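Local coordinates for histone RNA hairpin-binding protein (Drosophila melanogaster, PDB 4TV0), which binds the stem-loop of histone mRNA, takes part in histone pre-mRNA 3' processing and couples histone mRNA production to the cell cycle, at residues A[13-16]-A[17-20]; A[61-64]-A[65-69]. The protein carries 2 engineered substitutions. One frame throughout, in Å; residues are numbered along the deposited sequence.

Interaction 1: residues A[13-16]-A[17-20]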
ATOM      1  N   SER A  13       6.374   6.636   2.280  1.00 37.31           N
ATOM      2  CA  SER A  13       6.742   6.782   0.879  1.00 30.32           C
ATOM      3  C   SER A  13       6.746   5.442   0.125  1.00 36.04           C
ATOM      4  O   SER A  13       6.385   5.401  -1.047  1.00 37.62           O
ATOM      5  CB  SER A  13       8.077   7.503   0.734  1.00 27.63           C
ATOM      6  OG  SER A  13       9.111   6.708   1.248  1.00 29.41           O
ATOM      7  N   ARG A  14       7.136   4.356   0.789  1.00 28.03           N
ATOM      8  CA  ARG A  14       7.106   3.049   0.150  1.00 27.06           C
ATOM      9  C   ARG A  14       5.656   2.609  -0.032  1.00 36.59           C
ATOM     10  O   ARG A  14       5.296   1.951  -1.009  1.00 36.44           O
ATOM     11  CB  ARG A  14       7.836   1.995   0.994  1.00 27.81           C
ATOM     12  CG  ARG A  14       7.524   0.545   0.574  1.00 27.88           C
ATOM     13  CD  ARG A  14       8.223  -0.543   1.425  1.00 27.86           C
ATOM     14  NE  ARG A  14       7.588  -0.734   2.730  1.00 33.03           N
ATOM     15  CZ  ARG A  14       8.125  -0.353   3.888  1.00 31.75           C
ATOM     16  NH1 ARG A  14       9.320   0.220   3.890  1.00 31.98           N
ATOM     17  NH2 ARG A  14       7.478  -0.547   5.041  1.00 26.53           N
ATOM     18  N   ARG A  15       4.821   2.935   0.940  1.00 31.70           N
ATOM     19  CA  ARG A  15       3.442   2.521   0.841  1.00 32.28           C
ATOM     20  C   ARG A  15       2.789   3.297  -0.306  1.00 32.63           C
ATOM     21  O   ARG A  15       1.987   2.753  -1.065  1.00 34.40           O
ATOM     22  CB  ARG A  15       2.706   2.731   2.158  1.00 24.77           C
ATOM     23  CG  ARG A  15       3.067   1.718   3.226  1.00 23.87           C
ATOM     24  CD  ARG A  15       2.264   2.008   4.499  1.00 24.86           C
ATOM     25  NE  ARG A  15       2.512   1.060   5.578  1.00 18.91           N
ATOM     26  CZ  ARG A  15       1.993   1.190   6.796  1.00 20.54           C
ATOM     27  NH1 ARG A  15       1.187   2.211   7.086  1.00 24.40           N
ATOM     28  NH2 ARG A  15       2.255   0.288   7.723  1.00 20.41           N
ATOM     29  N   GLN A  16       3.181   4.554  -0.461  1.00 32.13           N
ATOM     30  CA  GLN A  16       2.597   5.402  -1.479  1.00 33.71           C
ATOM     31  C   GLN A  16       3.013   4.879  -2.851  1.00 41.93           C
ATOM     32  O   GLN A  16       2.304   5.059  -3.837  1.00 47.52           O
ATOM     33  CB  GLN A  16       3.058   6.843  -1.260  1.00 31.88           C
ATOM     34  CG  GLN A  16       2.447   7.862  -2.200  1.00 41.25           C
ATOM     35  CD  GLN A  16       0.951   7.667  -2.387  1.00 49.22           C
ATOM     36  OE1 GLN A  16       0.144   7.979  -1.499  1.00 44.90           O
ATOM     37  NE2 GLN A  16       0.569   7.146  -3.552  1.00 45.37           N
ATOM     38  N   LYS A  17       4.155   4.199  -2.893  1.00 35.64           N
ATOM     39  CA  LYS A  17       4.756   3.764  -4.138  1.00 35.98           C
ATOM     40  C   LYS A  17       4.018   2.524  -4.611  1.00 40.35           C
ATOM     41  O   LYS A  17       3.639   2.423  -5.772  1.00 41.40           O
ATOM     42  CB  LYS A  17       6.259   3.494  -3.941  1.00 37.18           C
ATOM     43  CG  LYS A  17       7.103   3.348  -5.212  1.00 32.58           C
ATOM     44  CD  LYS A  17       8.461   2.697  -4.912  1.00 33.76           C
ATOM     45  CE  LYS A  17       9.122   2.108  -6.166  1.00 45.73           C
ATOM     46  NZ  LYS A  17      10.045   0.961  -5.852  1.00 53.72           N
ATOM     47  N   GLN A  18       3.804   1.585  -3.696  1.00 44.55           N
ATOM     48  CA  GLN A  18       2.991   0.408  -3.977  1.00 45.20           C
ATOM     49  C   GLN A  18       1.620   0.822  -4.524  1.00 46.59           C
ATOM     50  O   GLN A  18       1.091   0.218  -5.463  1.00 48.99           O
ATOM     51  CB  GLN A  18       2.784  -0.403  -2.699  1.00 40.88           C
ATOM     52  CG  GLN A  18       4.004  -1.109  -2.173  1.00 37.01           C
ATOM     53  CD  GLN A  18       3.815  -1.575  -0.737  1.00 39.37           C
ATOM     54  OE1 GLN A  18       3.509  -0.775   0.154  1.00 48.27           O
ATOM     55  NE2 GLN A  18       3.975  -2.869  -0.511  1.00 37.55           N
ATOM     56  N   ILE A  19       1.054   1.857  -3.915  1.00 33.58           N
ATOM     57  CA  ILE A  19      -0.222   2.405  -4.334  1.00 32.61           C
ATOM     58  C   ILE A  19      -0.134   3.004  -5.723  1.00 38.09           C
ATOM     59  O   ILE A  19      -0.932   2.662  -6.588  1.00 38.14           O
ATOM     60  CB  ILE A  19      -0.714   3.466  -3.353  1.00 31.86           C
ATOM     61  CG1 ILE A  19      -1.273   2.787  -2.107  1.00 27.55           C
ATOM     62  CG2 ILE A  19      -1.772   4.350  -3.993  1.00 37.89           C
ATOM     63  CD1 ILE A  19      -1.423   3.739  -0.930  1.00 26.42           C
ATOM     64  N   ASP A  20       0.843   3.883  -5.930  1.00 42.87           N
ATOM     65  CA  ASP A  20       1.066   4.479  -7.240  1.00 41.71           C
ATOM     66  C   ASP A  20       1.133   3.412  -8.313  1.00 42.75           C
ATOM     67  O   ASP A  20       0.397   3.468  -9.285  1.00 47.04           O
ATOM     68  CB  ASP A  20       2.328   5.339  -7.250  1.00 39.17           C
ATOM     69  CG  ASP A  20       2.101   6.683  -6.619  1.00 46.67           C
ATOM     70  OD1 ASP A  20       1.027   6.869  -6.006  1.00 55.86           O
ATOM     71  OD2 ASP A  20       2.981   7.559  -6.726  1.00 52.46           O
TER
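In helix 9-22 of the RNA-binding domain, Gln16 and Asp20 meet one turn apart on the outer surface, while Arg15 and Gln18 meet on the flank that looks toward helix 56-67. Gln16 has CG anti to its own backbone N (chi1 -176°) and then bends at the next bond, which swings the amide forward along the helix to Asp20. There NE2 gives a weak, poorly aligned hydrogen bond to Asp20 OD1, whose exact length is doubtful. The amide and carboxylate planes are turned 49° against each other, so the two groups do not lie flat together. The other end of the Gln16 amide is also used, since OE1 accepts a hydrogen bond from Lys50.

Beneath these side chains runs the regular i to i+4 bonding of an alpha helix: Gln18 N to Arg14 O at 3.1 Å, Ile19 N to Arg15 O at 3.1 Å and Asp20 N to Gln16 O at 2.8 Å. The amide of Lys17 is held less firmly, by weak bonds to the carbonyls of Ser13 and Arg14.

On the inner flank Gln18 OE1 lies 3.4 Å from Arg15 CA and 4.0 Å from Arg15 CG, an approach to carbon atoms at the root of the arginine. Beyond that root Arg15 is extended from CG to NE, and its guanidinium bonds to the carbonyls of Lys50 and Gly52 and makes a cation-pi contact with Phe59. Gln18 NE2 is bonded to Asp60 on helix 56-67, which helps to set the rotation of the amide. Ile19 brings its CG2 methyl to 3.7 Å from Gln16 NE2, beside the amide nitrogen. Arg14 and Lys17 pack on phosphates of the bound RNA.

Interaction 2: residues A[61-64]-A[65-69]; sequences GMVK and IWRKS. Engineered in segment 61-64: Met62 (natural residue Leu). With nucleotides of chain B.
Val63 and Arg67 form the close-packed part of the last turns of helix 56-67, in the RNA-binding domain. The alpha-helical bond from Arg67 N to Val63 O is 2.8 Å long, and Arg67 CG sits 3.2 Å from the same Val63 O, coming near Val63 CG1 as well. Bends about chi2 and chi3 (-62° and -64°) curl the rest of Arg67 round to the RNA. NH2 gives a nearly straight bond to U16 of chain B O2', in the guanidinium plane, and a second bond to OP2 of C17 of chain B; NH1 reaches the base oxygen O2 of U16. Replacing Arg67 by an alanine would remove the whole guanidinium and would probably leave the C17 phosphate, the U16 ribose hydroxyl and its base O2 without their common donor group. Trp66 N bonds Met62 O, and the indole packs on Thr47.

The exposed side, made by Lys64, Ile65 and Lys68, is looser and meets the RNA. Lys68 N bonds Ile65 O and only weakly Lys64 O, while Lys64, extended, packs on an RNA phosphate. Ile65 lays CD1 3.5 Å from C5' of A6 of chain B, whose ribose also meets CG of the engineered Met62, a selenomethionine. Lys68, bent at chi3, runs alongside the C17 ribose, with CD 3.4 Å from O3'.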
ATOM      1  N   GLY A  61       0.389  -7.832   2.298  1.00 56.00           N
ATOM      2  CA  GLY A  61      -0.735  -8.703   2.011  1.00 56.62           C
ATOM      3  C   GLY A  61      -1.933  -8.008   1.378  1.00 60.00           C
ATOM      4  O   GLY A  61      -2.500  -8.518   0.419  1.00 64.68           O
HETATM    5  N   MSE A  62      -2.319  -6.852   1.908  1.00 82.08           N
HETATM    6  CA  MSE A  62      -3.467  -6.104   1.392  1.00 78.16           C
HETATM    7  C   MSE A  62      -3.236  -5.564  -0.015  1.00 79.66           C
HETATM    8  O   MSE A  62      -4.148  -5.503  -0.827  1.00 83.77           O
HETATM    9  CB  MSE A  62      -3.829  -4.951   2.337  1.00 46.86           C
HETATM   10  CG  MSE A  62      -4.257  -5.392   3.724  1.00 46.86           C
HETATM   11 SE   MSE A  62      -5.033  -3.931   4.748  1.00 46.86          SE
HETATM   12  CE  MSE A  62      -3.395  -2.922   5.161  1.00 46.86           C
ATOM     13  N   VAL A  63      -2.001  -5.170  -0.285  1.00 46.46           N
ATOM     14  CA  VAL A  63      -1.628  -4.596  -1.568  1.00 47.33           C
ATOM     15  C   VAL A  63      -1.698  -5.659  -2.672  1.00 47.91           C
ATOM     16  O   VAL A  63      -2.170  -5.393  -3.780  1.00 44.77           O
ATOM     17  CB  VAL A  63      -0.213  -3.944  -1.485  1.00 39.11           C
ATOM     18  CG1 VAL A  63       0.289  -3.578  -2.847  1.00 35.07           C
ATOM     19  CG2 VAL A  63      -0.268  -2.694  -0.621  1.00 34.79           C
ATOM     20  N   LYS A  64      -1.229  -6.857  -2.332  1.00 49.89           N
ATOM     21  CA  LYS A  64      -1.292  -8.032  -3.189  1.00 49.06           C
ATOM     22  C   LYS A  64      -2.732  -8.277  -3.620  1.00 53.34           C
ATOM     23  O   LYS A  64      -3.076  -8.086  -4.787  1.00 55.18           O
ATOM     24  CB  LYS A  64      -0.734  -9.252  -2.439  1.00 47.60           C
ATOM     25  CG  LYS A  64      -0.749 -10.543  -3.226  1.00 52.15           C
ATOM     26  CD  LYS A  64       0.251 -11.556  -2.677  1.00 52.02           C
ATOM     27  CE  LYS A  64       0.734 -12.511  -3.773  1.00 51.66           C
ATOM     28  NZ  LYS A  64       1.769 -13.477  -3.283  1.00 59.33           N
ATOM     29  N   ILE A  65      -3.562  -8.697  -2.670  1.00 41.95           N
ATOM     30  CA  ILE A  65      -4.993  -8.840  -2.900  1.00 42.82           C
ATOM     31  C   ILE A  65      -5.579  -7.674  -3.708  1.00 44.82           C
ATOM     32  O   ILE A  65      -6.215  -7.884  -4.725  1.00 50.89           O
ATOM     33  CB  ILE A  65      -5.753  -8.945  -1.566  1.00 44.94           C
ATOM     34  CG1 ILE A  65      -5.486 -10.292  -0.901  1.00 40.60           C
ATOM     35  CG2 ILE A  65      -7.250  -8.705  -1.770  1.00 38.63           C
ATOM     36  CD1 ILE A  65      -6.157 -10.426   0.430  1.00 40.41           C
ATOM     37  N   TRP A  66      -5.344  -6.447  -3.271  1.00 36.40           N
ATOM     38  CA  TRP A  66      -5.938  -5.307  -3.951  1.00 40.11           C
ATOM     39  C   TRP A  66      -5.478  -5.238  -5.394  1.00 46.35           C
ATOM     40  O   TRP A  66      -6.263  -4.923  -6.276  1.00 55.59           O
ATOM     41  CB  TRP A  66      -5.600  -4.009  -3.226  1.00 36.07           C
ATOM     42  CG  TRP A  66      -5.937  -2.719  -3.932  1.00 32.62           C
ATOM     43  CD1 TRP A  66      -7.176  -2.213  -4.143  1.00 42.88           C
ATOM     44  CD2 TRP A  66      -5.009  -1.730  -4.435  1.00 39.94           C
ATOM     45  NE1 TRP A  66      -7.097  -0.980  -4.772  1.00 46.80           N
ATOM     46  CE2 TRP A  66      -5.779  -0.662  -4.959  1.00 43.60           C
ATOM     47  CE3 TRP A  66      -3.610  -1.643  -4.494  1.00 37.14           C
ATOM     48  CZ2 TRP A  66      -5.197   0.472  -5.539  1.00 36.08           C
ATOM     49  CZ3 TRP A  66      -3.033  -0.516  -5.088  1.00 30.02           C
ATOM     50  CH2 TRP A  66      -3.832   0.526  -5.597  1.00 30.90           C
ATOM     51  N   ARG A  67      -4.213  -5.550  -5.644  1.00 47.98           N
ATOM     52  CA  ARG A  67      -3.701  -5.514  -7.012  1.00 49.48           C
ATOM     53  C   ARG A  67      -4.401  -6.516  -7.952  1.00 55.19           C
ATOM     54  O   ARG A  67      -4.199  -6.477  -9.163  1.00 50.61           O
ATOM     55  CB  ARG A  67      -2.181  -5.712  -7.041  1.00 44.34           C
ATOM     56  CG  ARG A  67      -1.388  -4.474  -6.714  1.00 42.65           C
ATOM     57  CD  ARG A  67      -1.619  -3.341  -7.704  1.00 45.15           C
ATOM     58  NE  ARG A  67      -1.156  -3.676  -9.051  1.00 56.67           N
ATOM     59  CZ  ARG A  67       0.117  -3.801  -9.408  1.00 46.71           C
ATOM     60  NH1 ARG A  67       1.080  -3.617  -8.519  1.00 45.35           N
ATOM     61  NH2 ARG A  67       0.416  -4.122 -10.660  1.00 48.76           N
ATOM     62  N   LYS A  68      -5.206  -7.415  -7.391  1.00 70.14           N
ATOM     63  CA  LYS A  68      -6.052  -8.300  -8.190  1.00 73.61           C
ATOM     64  C   LYS A  68      -7.439  -8.467  -7.551  1.00 75.87           C
ATOM     65  O   LYS A  68      -7.603  -9.215  -6.586  1.00 78.08           O
ATOM     66  CB  LYS A  68      -5.377  -9.664  -8.410  1.00 69.59           C
ATOM     67  CG  LYS A  68      -4.911 -10.384  -7.153  1.00 69.22           C
ATOM     68  CD  LYS A  68      -4.356 -11.775  -7.468  1.00 74.25           C
ATOM     69  CE  LYS A  68      -5.357 -12.615  -8.254  1.00 74.73           C
ATOM     70  NZ  LYS A  68      -4.812 -13.961  -8.603  1.00 75.72           N
ATOM     71  N   SER A  69      -8.453  -7.777  -8.064  1.00 67.81           N
ATOM     72  CA  SER A  69      -8.392  -6.888  -9.217  1.00 71.65           C
ATOM     73  C   SER A  69      -9.456  -5.872  -8.813  1.00 78.15           C
ATOM     74  O   SER A  69     -10.475  -6.291  -8.258  1.00 76.02           O
ATOM     75  CB  SER A  69      -8.841  -7.652 -10.478  1.00 79.02           C
ATOM     76  OG  SER A  69      -8.387  -7.083 -11.701  1.00 72.16           O
TER
ATOM     77  P     C B  17      -0.202  -7.057 -12.069  1.00 64.79           P
ATOM     78  OP1   C B  17       0.170  -7.971 -13.175  1.00 61.92           O
ATOM     79  OP2   C B  17      -1.063  -5.859 -12.293  1.00 62.80           O
ATOM     80  O5'   C B  17      -0.871  -7.949 -10.937  1.00 53.23           O
ATOM     81  C5'   C B  17      -0.240  -9.141 -10.511  1.00 55.93           C
ATOM     82  C4'   C B  17      -1.215 -10.117  -9.903  1.00 65.92           C
ATOM     83  O4'   C B  17      -2.477 -10.091 -10.633  1.00 68.23           O
ATOM     84  C3'   C B  17      -0.741 -11.558  -9.949  1.00 64.44           C
ATOM     85  O3'   C B  17      -1.287 -12.253  -8.837  1.00 54.93           O
ATOM     86  C2'   C B  17      -1.373 -12.069 -11.242  1.00 70.15           C
ATOM     87  O2'   C B  17      -1.495 -13.478 -11.329  1.00 70.65           O
ATOM     88  C1'   C B  17      -2.729 -11.373 -11.190  1.00 72.52           C
ATOM     89  N1    C B  17      -3.394 -11.191 -12.493  1.00 80.18           N
ATOM     90  C2    C B  17      -4.435 -12.058 -12.874  1.00 86.63           C
ATOM     91  O2    C B  17      -4.782 -12.995 -12.123  1.00 79.00           O
ATOM     92  N3    C B  17      -5.034 -11.850 -14.073  1.00 94.98           N
ATOM     93  C4    C B  17      -4.654 -10.843 -14.869  1.00 92.97           C
ATOM     94  N4    C B  17      -5.282 -10.681 -16.038  1.00 95.94           N
ATOM     95  C5    C B  17      -3.610  -9.950 -14.497  1.00 86.39           C
ATOM     96  C6    C B  17      -3.019 -10.159 -13.314  1.00 82.21           C
ATOM     97  P     A B   6      -8.304 -11.911   4.959  1.00 73.56           P
ATOM     98  OP1   A B   6      -8.271 -13.010   3.949  1.00 75.25           O
ATOM     99  OP2   A B   6      -8.646 -12.177   6.381  1.00 69.36           O
ATOM    100  O5'   A B   6      -6.860 -11.251   4.999  1.00 72.07           O
ATOM    101  C5'   A B   6      -6.386 -10.501   3.891  1.00 70.16           C
ATOM    102  C4'   A B   6      -5.171  -9.699   4.260  1.00 62.01           C
ATOM    103  O4'   A B   6      -5.559  -8.535   5.039  1.00 65.61           O
ATOM    104  C3'   A B   6      -4.176 -10.413   5.153  1.00 60.34           C
ATOM    105  O3'   A B   6      -3.340 -11.298   4.439  1.00 54.56           O
ATOM    106  C2'   A B   6      -3.442  -9.252   5.810  1.00 58.06           C
ATOM    107  O2'   A B   6      -2.547  -8.653   4.886  1.00 57.75           O
ATOM    108  C1'   A B   6      -4.590  -8.277   6.036  1.00 57.52           C
ATOM    109  N9    A B   6      -5.220  -8.447   7.360  1.00 61.69           N
ATOM    110  C8    A B   6      -6.399  -9.094   7.634  1.00 66.65           C
ATOM    111  N7    A B   6      -6.730  -9.089   8.903  1.00 65.12           N
ATOM    112  C5    A B   6      -5.703  -8.377   9.507  1.00 66.26           C
ATOM    113  C6    A B   6      -5.469  -8.009  10.846  1.00 67.34           C
ATOM    114  N6    A B   6      -6.288  -8.333  11.856  1.00 59.16           N
ATOM    115  N1    A B   6      -4.339  -7.303  11.112  1.00 66.35           N
ATOM    116  C2    A B   6      -3.515  -6.979  10.107  1.00 58.99           C
ATOM    117  N3    A B   6      -3.642  -7.264   8.815  1.00 61.92           N
ATOM    118  C4    A B   6      -4.763  -7.973   8.573  1.00 65.39           C
ATOM    119  P     U B  16       5.151  -8.760 -14.684  1.00 66.83           P
ATOM    120  OP1   U B  16       4.209  -9.546 -15.519  1.00 67.59           O
ATOM    121  OP2   U B  16       5.951  -7.663 -15.288  1.00 55.15           O
ATOM    122  O5'   U B  16       4.298  -8.095 -13.521  1.00 62.74           O
ATOM    123  C5'   U B  16       3.718  -8.912 -12.515  1.00 55.97           C
ATOM    124  C4'   U B  16       2.967  -8.092 -11.502  1.00 57.75           C
ATOM    125  O4'   U B  16       3.844  -7.771 -10.389  1.00 58.66           O
ATOM    126  C3'   U B  16       2.407  -6.765 -12.010  1.00 56.60           C
ATOM    127  O3'   U B  16       1.151  -6.522 -11.394  1.00 64.67           O
ATOM    128  C2'   U B  16       3.406  -5.749 -11.478  1.00 56.07           C
ATOM    129  O2'   U B  16       2.866  -4.461 -11.285  1.00 51.16           O
ATOM    130  C1'   U B  16       3.808  -6.384 -10.152  1.00 58.47           C
ATOM    131  N1    U B  16       5.116  -5.952  -9.630  1.00 59.84           N
ATOM    132  C2    U B  16       5.058  -5.168  -8.501  1.00 54.64           C
ATOM    133  O2    U B  16       4.001  -4.855  -7.974  1.00 56.24           O
ATOM    134  N3    U B  16       6.275  -4.762  -8.028  1.00 52.22           N
ATOM    135  C4    U B  16       7.514  -5.049  -8.538  1.00 51.40           C
ATOM    136  O4    U B  16       8.505  -4.591  -7.965  1.00 51.58           O
ATOM    137  C5    U B  16       7.494  -5.875  -9.708  1.00 55.44           C
ATOM    138  C6    U B  16       6.322  -6.290 -10.205  1.00 56.63           C
TER

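How the interactions relate
Interaction 1 comes first along the chain, on helix 9-22, and interaction 2 follows on helix 56-67, with residues 28-46 of the connection between them not modelled. Their centres are about 13 Å apart, on opposite sides of the chain's centre, and the two helices run in roughly the same direction. They touch directly: Gln18 CB packs 4.0 Å from Val63 CG1, and the far rim of the Trp66 ring, at CH2, lies 3.7 Å from Ile19 O. Both helices belong to the RNA-binding domain, and this packing links the turns at 13-20 to the last turn of helix 56-67, where Arg67 holds U16 and C17 of chain B.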